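Side-chain contacts in ubiquitin-conjugating enzyme E2, putative (Plasmodium falciparum, PDB 2Q0V), which probably takes part in ubiquitin conjugation, with a ubiquitin-conjugating (E2-like) fold of the UBE2V variant type: residues T124-T127 with I128-L132; H114-K117 with N118-R121. All blocks are in the same frame, centred on the assembly; numbering follows the deposited sequence.

Contact 1 (T124-T127 with I128-L132); sequences TIET and ILISL
Ser131 puts two donors on one carbonyl oxygen, that of Thr127 a turn earlier. Its backbone N lies 2.8 Å from Thr127 O, and its hydroxyl OG lies 2.9 Å from the same Thr127 O. The two arrive from opposite faces of the carbonyl plane. The hydroxyl reaches its place because OG sits beside the backbone N of its own residue, chi1 -77°, and so turns back along the helix.

Ile130 lies obliquely across Glu126 and meets it at every step outward. Its CB rests 3.5 Å from Glu126 O, and Ile130 CG1 comes still nearer to Glu126 O, at 3.3 Å. The tip, Ile130 CD1, leaves the carbonyl and packs on Glu126 CG at 3.7 Å. Ile130 therefore covers the aliphatic base of an extended acid whose carboxylate goes elsewhere, to a salt bridge with Arg32 of helix 22-34. On the sheet-facing side, Ile125 and Leu129, one turn apart, lie side by side, with Ile125 CG2 4.0 Å from Leu129 CD1, and both touch Phe44 and Ile78 of the sheet.

At the start of helix 125-135, Thr124 is the N-cap. Its backbone N donates to Thr127 OG1 at 2.8 Å, with an N-H...O angle of 156°, which is one of the two bonds that define a capping box. Thr127 is thus tied at both ends, its hydroxyl accepting from the N-cap and its carbonyl from Ser131. The chemistry implies a division of labour: Ile125 and Leu129 pack on the sheet, while the hydroxyls of Thr127 and Ser131 are used within this stretch, which lets both residues lie against the apolar Ile115.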
ATOM      1  N   THR A 124       7.661  -3.580  -3.188  1.00 32.66           N
ATOM      2  CA  THR A 124       6.507  -3.593  -4.094  1.00 31.71           C
ATOM      3  C   THR A 124       5.337  -2.879  -3.447  1.00 31.56           C
ATOM      4  O   THR A 124       5.390  -2.511  -2.285  1.00 31.49           O
ATOM      5  CB  THR A 124       6.063  -5.052  -4.463  1.00 31.53           C
ATOM      6  OG1 THR A 124       5.802  -5.804  -3.276  1.00 31.82           O
ATOM      7  CG2 THR A 124       7.153  -5.789  -5.256  1.00 31.08           C
ATOM      8  N   ILE A 125       4.283  -2.675  -4.220  1.00 31.80           N
ATOM      9  CA  ILE A 125       2.983  -2.312  -3.681  1.00 32.08           C
ATOM     10  C   ILE A 125       2.623  -3.234  -2.498  1.00 32.28           C
ATOM     11  O   ILE A 125       2.223  -2.751  -1.434  1.00 33.34           O
ATOM     12  CB  ILE A 125       1.913  -2.330  -4.803  1.00 32.15           C
ATOM     13  CG1 ILE A 125       2.172  -1.158  -5.768  1.00 33.89           C
ATOM     14  CG2 ILE A 125       0.505  -2.221  -4.210  1.00 29.90           C
ATOM     15  CD1 ILE A 125       1.869  -1.444  -7.197  1.00 34.87           C
ATOM     16  N   GLU A 126       2.810  -4.540  -2.668  1.00 32.27           N
ATOM     17  CA  GLU A 126       2.565  -5.503  -1.606  1.00 33.62           C
ATOM     18  C   GLU A 126       3.397  -5.246  -0.333  1.00 31.77           C
ATOM     19  O   GLU A 126       2.829  -5.217   0.768  1.00 31.45           O
ATOM     20  CB  GLU A 126       2.721  -6.921  -2.135  1.00 33.29           C
ATOM     21  CG  GLU A 126       2.660  -8.027  -1.105  1.00 36.36           C
ATOM     22  CD  GLU A 126       2.715  -9.437  -1.740  1.00 38.95           C
ATOM     23  OE1 GLU A 126       2.691  -9.552  -3.009  1.00 45.17           O
ATOM     24  OE2 GLU A 126       2.782 -10.433  -0.964  1.00 44.35           O
ATOM     25  N   THR A 127       4.699  -5.009  -0.484  1.00 30.44           N
ATOM     26  CA  THR A 127       5.568  -4.625   0.663  1.00 30.12           C
ATOM     27  C   THR A 127       4.993  -3.480   1.498  1.00 29.84           C
ATOM     28  O   THR A 127       5.096  -3.482   2.732  1.00 29.95           O
ATOM     29  CB  THR A 127       7.007  -4.193   0.217  1.00 29.63           C
ATOM     30  OG1 THR A 127       7.484  -5.083  -0.790  1.00 28.86           O
ATOM     31  CG2 THR A 127       7.969  -4.249   1.366  1.00 28.04           C
ATOM     32  N   ILE A 128       4.432  -2.491   0.808  1.00 29.37           N
ATOM     33  CA  ILE A 128       3.858  -1.318   1.455  1.00 29.91           C
ATOM     34  C   ILE A 128       2.618  -1.743   2.253  1.00 28.72           C
ATOM     35  O   ILE A 128       2.502  -1.455   3.421  1.00 28.77           O
ATOM     36  CB  ILE A 128       3.484  -0.239   0.409  1.00 30.12           C
ATOM     37  CG1 ILE A 128       4.744   0.278  -0.329  1.00 30.55           C
ATOM     38  CG2 ILE A 128       2.625   0.883   1.073  1.00 29.14           C
ATOM     39  CD1 ILE A 128       4.416   1.133  -1.599  1.00 30.68           C
ATOM     40  N   LEU A 129       1.735  -2.486   1.610  1.00 28.71           N
ATOM     41  CA  LEU A 129       0.520  -2.968   2.244  1.00 28.29           C
ATOM     42  C   LEU A 129       0.835  -3.806   3.471  1.00 28.70           C
ATOM     43  O   LEU A 129       0.344  -3.489   4.540  1.00 29.78           O
ATOM     44  CB  LEU A 129      -0.386  -3.668   1.222  1.00 27.86           C
ATOM     45  CG  LEU A 129      -0.818  -2.706   0.100  1.00 26.83           C
ATOM     46  CD1 LEU A 129      -1.624  -3.388  -1.001  1.00 22.64           C
ATOM     47  CD2 LEU A 129      -1.493  -1.387   0.623  1.00 24.41           C
ATOM     48  N   ILE A 130       1.709  -4.805   3.324  1.00 29.36           N
ATOM     49  CA  ILE A 130       2.289  -5.569   4.435  1.00 29.54           C
ATOM     50  C   ILE A 130       2.903  -4.730   5.546  1.00 29.22           C
ATOM     51  O   ILE A 130       2.655  -4.945   6.717  1.00 29.33           O
ATOM     52  CB  ILE A 130       3.355  -6.547   3.924  1.00 30.19           C
ATOM     53  CG1 ILE A 130       2.717  -7.593   3.022  1.00 28.97           C
ATOM     54  CG2 ILE A 130       4.104  -7.254   5.119  1.00 28.80           C
ATOM     55  CD1 ILE A 130       3.807  -8.596   2.393  1.00 31.18           C
ATOM     56  N   SER A 131       3.700  -3.751   5.172  1.00 29.99           N
ATOM     57  CA  SER A 131       4.294  -2.828   6.145  1.00 30.27           C
ATOM     58  C   SER A 131       3.299  -2.034   6.942  1.00 30.07           C
ATOM     59  O   SER A 131       3.528  -1.779   8.120  1.00 30.74           O
ATOM     60  CB  SER A 131       5.257  -1.882   5.452  1.00 29.29           C
ATOM     61  OG  SER A 131       6.432  -2.595   5.198  1.00 31.62           O
ATOM     62  N   LEU A 132       2.224  -1.612   6.284  1.00 30.47           N
ATOM     63  CA  LEU A 132       1.150  -0.877   6.942  1.00 30.91           C
ATOM     64  C   LEU A 132       0.362  -1.758   7.906  1.00 31.00           C
ATOM     65  O   LEU A 132       0.036  -1.332   9.014  1.00 30.19           O
ATOM     66  CB  LEU A 132       0.242  -0.207   5.905  1.00 31.29           C
ATOM     67  CG  LEU A 132       0.872   1.012   5.184  1.00 31.95           C
ATOM     68  CD1 LEU A 132      -0.043   1.471   4.010  1.00 33.55           C
ATOM     69  CD2 LEU A 132       1.136   2.143   6.152  1.00 28.64           C
TER

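Contact 2 (H114-K117 with N118-R121); sequences HILK and NWNR. With PO4 (phosphate ion), chain B.
Lys117, which runs alongside Asn118 and points the same way, donates from NZ to phosphate O3 at 2.7 Å. Its extended chain carries the ammonium out to the anion, which probably came from the crystallisation liquor. Asn118 OD1 lies 3.0 Å from phosphate O2, so the two neighbouring side chains approach different oxygens of one ion.

Asn118 also sits over His114. Its CB stands above one face of the ring, 4.2 Å from the centroid and 23° off the normal, a CH-pi contact offset toward the rim. The ring and the amide plane are 55° apart. The backbone N of Asn118 donates to His114 O at 2.8 Å, the i to i+4 bond that finishes the short helix 114-117. In the ubiquitin-conjugating fold, a short helix of this kind precedes the loop leading to the next long helix, and here the chain leaves helical geometry at Asn118.

Trp119 then turns its indole back alongside the helix, toward Ile115 and Leu116. CG anti to the backbone N, chi1 178°, brings CE3 to 3.2 Å from Ile115 O, which lies at the ring edge. Leu116 CD2 meets Trp119 CE3 obliquely at 4.2 Å, while the indole NE1 bonds to Pro85 O.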
ATOM      1  N   HIS A 114       9.733   2.792   7.418  1.00 37.38           N
ATOM      2  CA  HIS A 114      11.055   2.363   6.928  1.00 37.80           C
ATOM      3  C   HIS A 114      11.088   2.158   5.443  1.00 37.25           C
ATOM      4  O   HIS A 114      11.910   2.748   4.772  1.00 37.71           O
ATOM      5  CB  HIS A 114      11.580   1.072   7.598  1.00 39.09           C
ATOM      6  CG  HIS A 114      12.814   0.507   6.918  1.00 42.95           C
ATOM      7  ND1 HIS A 114      14.103   0.837   7.301  1.00 45.07           N
ATOM      8  CD2 HIS A 114      12.947  -0.312   5.839  1.00 43.76           C
ATOM      9  CE1 HIS A 114      14.968   0.226   6.508  1.00 46.63           C
ATOM     10  NE2 HIS A 114      14.295  -0.475   5.611  1.00 45.32           N
ATOM     11  N   ILE A 115      10.204   1.320   4.913  1.00 37.27           N
ATOM     12  CA  ILE A 115      10.321   0.955   3.510  1.00 36.77           C
ATOM     13  C   ILE A 115      10.136   2.131   2.565  1.00 36.84           C
ATOM     14  O   ILE A 115      10.600   2.060   1.439  1.00 36.73           O
ATOM     15  CB  ILE A 115       9.430  -0.265   3.083  1.00 37.06           C
ATOM     16  CG1 ILE A 115       7.956  -0.006   3.365  1.00 36.59           C
ATOM     17  CG2 ILE A 115       9.904  -1.586   3.710  1.00 36.86           C
ATOM     18  CD1 ILE A 115       7.226   0.245   2.102  1.00 36.42           C
ATOM     19  N   LEU A 116       9.451   3.194   2.997  1.00 37.22           N
ATOM     20  CA  LEU A 116       9.275   4.382   2.133  1.00 37.00           C
ATOM     21  C   LEU A 116      10.438   5.325   2.293  1.00 37.53           C
ATOM     22  O   LEU A 116      10.956   5.828   1.303  1.00 37.75           O
ATOM     23  CB  LEU A 116       7.959   5.122   2.396  1.00 36.17           C
ATOM     24  CG  LEU A 116       6.656   4.406   1.996  1.00 36.03           C
ATOM     25  CD1 LEU A 116       5.476   5.225   2.477  1.00 32.04           C
ATOM     26  CD2 LEU A 116       6.555   4.122   0.487  1.00 32.75           C
ATOM     27  N   LYS A 117      10.825   5.559   3.547  1.00 38.37           N
ATOM     28  CA  LYS A 117      11.981   6.366   3.910  1.00 39.83           C
ATOM     29  C   LYS A 117      13.243   5.858   3.221  1.00 41.09           C
ATOM     30  O   LYS A 117      13.917   6.595   2.487  1.00 41.38           O
ATOM     31  CB  LYS A 117      12.195   6.287   5.414  1.00 40.01           C
ATOM     32  CG  LYS A 117      13.134   7.323   5.941  1.00 40.36           C
ATOM     33  CD  LYS A 117      13.564   6.999   7.338  1.00 41.21           C
ATOM     34  CE  LYS A 117      14.855   7.775   7.608  1.00 47.51           C
ATOM     35  NZ  LYS A 117      15.446   7.655   8.992  1.00 49.23           N
ATOM     36  N   ASN A 118      13.555   4.588   3.460  1.00 41.65           N
ATOM     37  CA  ASN A 118      14.718   3.958   2.862  1.00 41.97           C
ATOM     38  C   ASN A 118      14.261   3.068   1.758  1.00 42.13           C
ATOM     39  O   ASN A 118      14.571   1.888   1.780  1.00 42.72           O
ATOM     40  CB  ASN A 118      15.453   3.108   3.884  1.00 41.59           C
ATOM     41  CG  ASN A 118      15.708   3.838   5.149  1.00 42.53           C
ATOM     42  OD1 ASN A 118      15.188   3.472   6.206  1.00 43.00           O
ATOM     43  ND2 ASN A 118      16.488   4.919   5.059  1.00 45.29           N
ATOM     44  N   TRP A 119      13.516   3.621   0.806  1.00 42.00           N
ATOM     45  CA  TRP A 119      12.968   2.819  -0.278  1.00 43.32           C
ATOM     46  C   TRP A 119      14.102   2.114  -0.987  1.00 44.74           C
ATOM     47  O   TRP A 119      15.253   2.575  -0.915  1.00 45.99           O
ATOM     48  CB  TRP A 119      12.098   3.662  -1.228  1.00 41.85           C
ATOM     49  CG  TRP A 119      11.513   2.956  -2.423  1.00 41.27           C
ATOM     50  CD1 TRP A 119      12.009   2.968  -3.699  1.00 42.18           C
ATOM     51  CD2 TRP A 119      10.301   2.172  -2.480  1.00 40.91           C
ATOM     52  NE1 TRP A 119      11.193   2.233  -4.542  1.00 39.96           N
ATOM     53  CE2 TRP A 119      10.145   1.735  -3.821  1.00 39.23           C
ATOM     54  CE3 TRP A 119       9.342   1.787  -1.530  1.00 39.00           C
ATOM     55  CZ2 TRP A 119       9.081   0.929  -4.229  1.00 40.61           C
ATOM     56  CZ3 TRP A 119       8.277   1.002  -1.947  1.00 40.26           C
ATOM     57  CH2 TRP A 119       8.160   0.573  -3.277  1.00 40.27           C
ATOM     58  N   ASN A 120      13.766   0.989  -1.632  1.00 45.47           N
ATOM     59  CA  ASN A 120      14.675   0.116  -2.378  1.00 45.34           C
ATOM     60  C   ASN A 120      13.778  -0.344  -3.529  1.00 45.18           C
ATOM     61  O   ASN A 120      12.565  -0.575  -3.318  1.00 45.62           O
ATOM     62  CB  ASN A 120      15.105  -1.016  -1.425  1.00 46.20           C
ATOM     63  CG  ASN A 120      16.034  -2.052  -2.059  1.00 47.45           C
ATOM     64  OD1 ASN A 120      15.644  -2.762  -2.992  1.00 48.52           O
ATOM     65  ND2 ASN A 120      17.259  -2.184  -1.506  1.00 45.08           N
ATOM     66  N   ARG A 121      14.300  -0.424  -4.757  1.00 43.79           N
ATOM     67  CA  ARG A 121      13.433  -0.802  -5.901  1.00 41.81           C
ATOM     68  C   ARG A 121      12.921  -2.261  -5.837  1.00 39.36           C
ATOM     69  O   ARG A 121      12.116  -2.694  -6.651  1.00 39.12           O
ATOM     70  CB  ARG A 121      14.135  -0.502  -7.249  1.00 42.42           C
ATOM     71  CG  ARG A 121      15.228  -1.529  -7.700  1.00 43.70           C
ATOM     72  CD  ARG A 121      16.103  -1.069  -8.932  1.00 43.99           C
ATOM     73  NE  ARG A 121      15.350  -0.730 -10.164  1.00 45.15           N
ATOM     74  CZ  ARG A 121      14.463  -1.529 -10.761  1.00 46.61           C
ATOM     75  NH1 ARG A 121      13.845  -1.131 -11.876  1.00 45.53           N
ATOM     76  NH2 ARG A 121      14.175  -2.722 -10.234  1.00 45.96           N
TER
HETATM   77  P   PO4 B 157      16.766   4.618   9.648  1.00120.84           P
HETATM   78  O1  PO4 B 157      16.457   5.246  10.989  1.00120.51           O
HETATM   79  O2  PO4 B 157      15.526   3.922   9.121  1.00120.57           O
HETATM   80  O3  PO4 B 157      17.208   5.671   8.657  1.00120.56           O
HETATM   81  O4  PO4 B 157      17.900   3.638   9.826  1.00120.67           O

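Contact 2 precedes contact 1 along the chain, and their centres are 11 Å apart, yet they meet directly by van der Waals packing. Ile115 is the hub: its CD1 lies 3.5 Å from Ile128 CG1, its CG1 lies 3.5 Å from Ser131 OG, and its CG2 is 4.0 Å from Thr127 CG2. Trp119 adds a second point, with CZ3 3.9 Å from Ile128 CD1. Helix 114-117 is thereby packed on the side of helix 125-135 that carries Thr127, Ile128 and Ser131, whereas the phosphate binds at the Lys117 end of contact 2. In canonical E2s the catalytic cysteine lies just before this short helix; UBE2V-type variants, which this protein probably resembles, lack it.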